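Local structure of MREC protein (Listeria monocytogenes, 2J5U) at residues S107-K112 and E124-S129; M168-G173 and G192-V197. The protein is probably involved in forming and maintaining bacterial cell shape and assembles as a homooligomer of 24 subunits arranged as 12 dimers. One frame throughout, in Å; residues are numbered along the deposited sequence.

Interaction 1. Residues S107-K112 and E124-S129; sequences SGLIGK and ELLTSS
L109 and L126 meet because CG of L109 is trans to its own backbone N (chi1 177°), while CG of L126 is trans to its carbonyl carbon, and both isobutyl ends reach across the contact. The two side chains are set roughly perpendicular, with L126 CD1 4.1 Å from L109 CG. The same CD1 lies against the main chain as well, 3.2 Å from L109 O. On the other side of the hairpin, I110 and L125 approach more loosely, their methyls CD1 and CD2 4.4 Å apart.

K112 and E124 form an antiparallel hydrogen-bonded pair, and their side chains run alongside each other in one direction on the same face. K112 N donates to E124 O at 3.1 Å, and E124 N returns a bond of 2.9 Å to K112 O. Beyond CG the lysine chain is extended until it bends at chi4 (-55°), leaving NZ 4.2 Å from E124 OE2, too far for a salt bridge but probably close enough for a mild attraction between these partly exposed side chains.

One step along, G111 and L125 make a non-hydrogen-bonded pair. With no side chain on G111, E124 O comes to 3.1 Å from G111 CA, a CA-H...O contact. L126 N probably donates to I110 O, though that bond is doubtful because the oxygen sits too close to another atom.

A type I turn, L125 to S128, ends the pairing, and T127 OG1 bonds to N84 O. The arrangement is an antiparallel beta hairpin, 108-116 with 121-125, in a closed six-stranded barrel; I110 and G111 form a classic beta bulge opposite V103 of the neighbouring strand 102-105. The barrel is consistent with the clan of chymotrypsin-like proteases to which the MreC barrel core is assigned.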
loop_
_atom_site.group_PDB
_atom_site.type_symbol
_atom_site.label_atom_id
_atom_site.label_comp_id
_atom_site.label_asym_id
_atom_site.label_seq_id
_atom_site.Cartn_x
_atom_site.Cartn_y
_atom_site.Cartn_z
ATOM N N SER A 107 21.828 15.973 71.040
ATOM C CA SER A 107 20.717 15.091 71.356
ATOM C C SER A 107 19.316 15.694 71.236
ATOM O O SER A 107 18.344 15.079 71.678
ATOM C CB SER A 107 20.913 14.491 72.756
ATOM O OG SER A 107 21.741 15.312 73.563
ATOM N N GLY A 108 19.192 16.881 70.646
ATOM C CA GLY A 108 17.864 17.463 70.493
ATOM C C GLY A 108 17.666 18.970 70.528
ATOM O O GLY A 108 18.600 19.758 70.692
ATOM N N LEU A 109 16.410 19.362 70.353
ATOM C CA LEU A 109 16.000 20.765 70.368
ATOM C C LEU A 109 15.928 21.272 71.813
ATOM O O LEU A 109 15.380 20.584 72.683
ATOM C CB LEU A 109 14.608 20.894 69.737
ATOM C CG LEU A 109 13.994 22.296 69.739
ATOM C CD1 LEU A 109 14.778 23.144 68.784
ATOM C CD2 LEU A 109 12.557 22.283 69.310
ATOM N N ILE A 110 16.463 22.461 72.082
ATOM C CA ILE A 110 16.366 22.975 73.449
ATOM C C ILE A 110 15.614 24.303 73.575
ATOM O O ILE A 110 15.244 24.705 74.674
ATOM C CB ILE A 110 17.751 23.128 74.128
ATOM C CG1 ILE A 110 18.534 24.270 73.487
ATOM C CG2 ILE A 110 18.504 21.816 74.040
ATOM C CD1 ILE A 110 19.730 24.691 74.267
ATOM N N GLY A 111 15.383 24.998 72.468
ATOM C CA GLY A 111 14.653 26.244 72.583
ATOM C C GLY A 111 14.720 27.152 71.387
ATOM O O GLY A 111 15.041 26.710 70.285
ATOM N N LYS A 112 14.403 28.424 71.606
ATOM C CA LYS A 112 14.445 29.399 70.537
ATOM C C LYS A 112 14.945 30.735 71.039
ATOM O O LYS A 112 14.770 31.080 72.200
ATOM C CB LYS A 112 13.065 29.576 69.899
ATOM C CG LYS A 112 12.060 30.326 70.731
ATOM C CD LYS A 112 10.854 30.671 69.878
ATOM C CE LYS A 112 9.826 31.470 70.658
ATOM N NZ LYS A 112 9.403 30.773 71.915
ATOM N N GLU A 124 14.726 30.984 75.074
ATOM C CA GLU A 124 13.684 30.399 75.887
ATOM C C GLU A 124 13.701 28.900 75.683
ATOM O O GLU A 124 13.596 28.423 74.555
ATOM C CB GLU A 124 12.338 30.982 75.478
ATOM C CG GLU A 124 11.174 30.376 76.201
ATOM C CD GLU A 124 10.105 31.395 76.509
ATOM O OE1 GLU A 124 10.422 32.379 77.229
ATOM O OE2 GLU A 124 8.954 31.213 76.038
ATOM N N LEU A 125 13.825 28.166 76.782
ATOM C CA LEU A 125 13.888 26.710 76.759
ATOM C C LEU A 125 12.544 26.008 76.622
ATOM O O LEU A 125 11.508 26.547 76.997
ATOM C CB LEU A 125 14.566 26.214 78.033
ATOM C CG LEU A 125 15.947 26.794 78.330
ATOM C CD1 LEU A 125 16.414 26.274 79.668
ATOM C CD2 LEU A 125 16.924 26.426 77.231
ATOM N N LEU A 126 12.564 24.792 76.091
ATOM C CA LEU A 126 11.335 24.035 75.938
ATOM C C LEU A 126 10.682 23.878 77.303
ATOM O O LEU A 126 9.454 23.934 77.414
ATOM C CB LEU A 126 11.617 22.658 75.328
ATOM C CG LEU A 126 12.066 22.685 73.865
ATOM C CD1 LEU A 126 12.371 21.281 73.346
ATOM C CD2 LEU A 126 10.954 23.312 73.049
ATOM N N THR A 127 11.506 23.709 78.337
ATOM C CA THR A 127 11.003 23.533 79.705
ATOM C C THR A 127 10.410 24.804 80.324
ATOM O O THR A 127 9.979 24.794 81.471
ATOM C CB THR A 127 12.113 23.020 80.666
ATOM O OG1 THR A 127 13.225 23.920 80.641
ATOM C CG2 THR A 127 12.576 21.637 80.265
ATOM N N SER A 128 10.387 25.893 79.566
ATOM C CA SER A 128 9.853 27.152 80.066
ATOM C C SER A 128 8.438 27.071 80.628
ATOM O O SER A 128 7.636 26.228 80.215
ATOM C CB SER A 128 9.878 28.201 78.965
ATOM O OG SER A 128 9.256 29.394 79.395
ATOM N N SER A 129 8.135 27.964 81.563
ATOM C CA SER A 129 6.812 28.007 82.172
ATOM C C SER A 129 5.866 28.961 81.445
ATOM O O SER A 129 4.754 29.201 81.911
ATOM C CB SER A 129 6.911 28.409 83.644
ATOM O OG SER A 129 7.546 29.665 83.782
#

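Interaction 2. Residues M168-G173 and G192-V197; sequences MKFKKG and GTIEKV
From F170 to G173 the loop runs roughly antiparallel to T193-V197, with end-to-end directions 145° apart, and the two chains converge from 7.1 Å between the CA atoms of F170 and V197 to 5.0 Å between those of K172 and E195. A single backbone hydrogen bond joins the segments: G173 N donates to I194 O at 3.0 Å, bent at the hydrogen (141°).

I194 points toward the loop, and its terminal methyl CD1 is 3.9 Å from F170 CB and also touches CD2 of the ring, to which it lies obliquely. The phenylalanine and isoleucine side chains meet nearly perpendicular. V197 supports the same CB from its CG2 branch, so F170 is held at the base of its side chain, while the ring leads away from the strand.

At the exposed end, the side chains of K172 and E195 extend together in a common direction. The lysine is fully extended, its aliphatic part passing over I194 O and E195 O, while the glutamate chain folds at chi2 (67°) to bring its carboxylate across. NZ then forms a salt bridge of 3.2 Å with OE2, and CE packs equally close against that oxygen. T193 completes the contact, its CG2 methyl resting 3.4 Å from G173 CA.

F209 pairs with two residues, E195 and K196, which makes a classic beta bulge in strand 190-199, and K196 makes a cation-pi contact with the F209 ring. The loop, which links strand 158-165 to strand 175-178, packs against the second six-stranded barrel: F170 reaches A145 of strand 145-153, V139 of strand 135-139 and Q206 of strand 205-212, and I194 also touches V139.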
loop_
_atom_site.group_PDB
_atom_site.type_symbol
_atom_site.label_atom_id
_atom_site.label_comp_id
_atom_site.label_asym_id
_atom_site.label_seq_id
_atom_site.Cartn_x
_atom_site.Cartn_y
_atom_site.Cartn_z
ATOM N N MET A 168 -5.970 8.625 64.246
ATOM C CA MET A 168 -4.667 8.029 63.996
ATOM C C MET A 168 -4.235 7.383 65.318
ATOM O O MET A 168 -4.623 7.851 66.387
ATOM C CB MET A 168 -3.700 9.135 63.581
ATOM C CG MET A 168 -2.659 8.733 62.569
ATOM S SD MET A 168 -2.001 10.189 61.723
ATOM C CE MET A 168 -3.287 10.484 60.584
ATOM N N LYS A 169 -3.450 6.315 65.266
ATOM C CA LYS A 169 -3.032 5.673 66.511
ATOM C C LYS A 169 -1.530 5.794 66.763
ATOM O O LYS A 169 -0.714 5.518 65.881
ATOM C CB LYS A 169 -3.427 4.199 66.504
ATOM C CG LYS A 169 -2.697 3.402 65.452
ATOM C CD LYS A 169 -2.766 1.918 65.730
ATOM C CE LYS A 169 -4.173 1.386 65.621
ATOM N NZ LYS A 169 -4.195 -0.054 65.996
ATOM N N PHE A 170 -1.164 6.187 67.980
ATOM C CA PHE A 170 0.243 6.357 68.310
ATOM C C PHE A 170 0.772 5.347 69.302
ATOM O O PHE A 170 0.051 4.876 70.177
ATOM C CB PHE A 170 0.481 7.774 68.817
ATOM C CG PHE A 170 -0.039 8.823 67.889
ATOM C CD1 PHE A 170 -1.361 9.238 67.962
ATOM C CD2 PHE A 170 0.776 9.353 66.898
ATOM C CE1 PHE A 170 -1.865 10.164 67.060
ATOM C CE2 PHE A 170 0.282 10.276 65.994
ATOM C CZ PHE A 170 -1.039 10.683 66.073
ATOM N N LYS A 171 2.052 5.030 69.158
ATOM C CA LYS A 171 2.704 4.049 70.003
ATOM C C LYS A 171 3.887 4.672 70.726
ATOM O O LYS A 171 4.589 5.520 70.180
ATOM C CB LYS A 171 3.172 2.879 69.134
ATOM C CG LYS A 171 3.159 1.534 69.830
ATOM C CD LYS A 171 3.212 0.383 68.825
ATOM C CE LYS A 171 3.009 -0.960 69.523
ATOM N NZ LYS A 171 2.934 -2.082 68.544
ATOM N N LYS A 172 4.098 4.251 71.966
ATOM C CA LYS A 172 5.205 4.761 72.758
ATOM C C LYS A 172 6.534 4.476 72.063
ATOM O O LYS A 172 6.838 3.325 71.762
ATOM C CB LYS A 172 5.203 4.105 74.141
ATOM C CG LYS A 172 6.498 4.300 74.908
ATOM C CD LYS A 172 6.464 3.604 76.252
ATOM C CE LYS A 172 7.779 3.793 76.977
ATOM N NZ LYS A 172 7.779 3.081 78.275
ATOM N N GLY A 173 7.320 5.520 71.805
ATOM C CA GLY A 173 8.605 5.330 71.156
ATOM C C GLY A 173 8.753 6.037 69.821
ATOM O O GLY A 173 9.860 6.132 69.265
ATOM N N GLY A 192 11.872 14.773 70.750
ATOM C CA GLY A 192 11.786 13.767 71.790
ATOM C C GLY A 192 11.034 12.513 71.392
ATOM O O GLY A 192 10.858 12.231 70.210
ATOM N N THR A 193 10.560 11.775 72.389
ATOM C CA THR A 193 9.860 10.520 72.157
ATOM C C THR A 193 8.478 10.455 72.775
ATOM O O THR A 193 8.283 10.916 73.897
ATOM C CB THR A 193 10.685 9.372 72.731
ATOM O OG1 THR A 193 11.872 9.212 71.947
ATOM C CG2 THR A 193 9.889 8.083 72.743
ATOM N N ILE A 194 7.511 9.888 72.055
ATOM C CA ILE A 194 6.177 9.766 72.634
ATOM C C ILE A 194 6.359 8.819 73.798
ATOM O O ILE A 194 7.029 7.793 73.688
ATOM C CB ILE A 194 5.143 9.160 71.675
ATOM C CG1 ILE A 194 4.832 10.141 70.548
ATOM C CG2 ILE A 194 3.869 8.839 72.436
ATOM C CD1 ILE A 194 3.760 9.658 69.598
ATOM N N GLU A 195 5.763 9.164 74.923
ATOM C CA GLU A 195 5.908 8.347 76.102
ATOM C C GLU A 195 4.545 7.887 76.556
ATOM O O GLU A 195 4.372 6.748 76.971
ATOM C CB GLU A 195 6.567 9.183 77.193
ATOM C CG GLU A 195 6.865 8.454 78.475
ATOM C CD GLU A 195 7.918 7.393 78.287
ATOM O OE1 GLU A 195 8.933 7.676 77.606
ATOM O OE2 GLU A 195 7.731 6.281 78.826
ATOM N N LYS A 196 3.575 8.785 76.450
ATOM C CA LYS A 196 2.213 8.520 76.889
ATOM C C LYS A 196 1.261 9.140 75.864
ATOM O O LYS A 196 1.599 10.133 75.220
ATOM C CB LYS A 196 2.025 9.178 78.264
ATOM C CG LYS A 196 0.979 8.576 79.179
ATOM C CD LYS A 196 0.908 9.311 80.539
ATOM C CE LYS A 196 0.239 10.688 80.438
ATOM N NZ LYS A 196 0.132 11.425 81.747
ATOM N N VAL A 197 0.078 8.555 75.705
ATOM C CA VAL A 197 -0.913 9.080 74.765
ATOM C C VAL A 197 -2.304 9.063 75.386
ATOM O O VAL A 197 -2.639 8.155 76.139
ATOM C CB VAL A 197 -0.984 8.248 73.467
ATOM C CG1 VAL A 197 -2.056 8.818 72.560
ATOM C CG2 VAL A 197 0.358 8.242 72.762
#

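Overall arrangement
The two contacts belong to different closed six-stranded antiparallel barrels of the MreC core and share no strand. Their centres are 20 Å apart and their nearest atoms about 6 Å, without touching. Interaction 1 is mostly buried and lies near the centre of the chain. It joins adjacent strands of one hairpin, and paired backbone bonds and leucine packing dominate, with its charged pair too distant to bridge. Interaction 2 is a surface contact farther out, where an irregular loop lies along a strand through one backbone bond, a small apolar patch and a solvent-side salt bridge. In each, a strand of the contact is bulged against a third strand, 102-105 or 205-212.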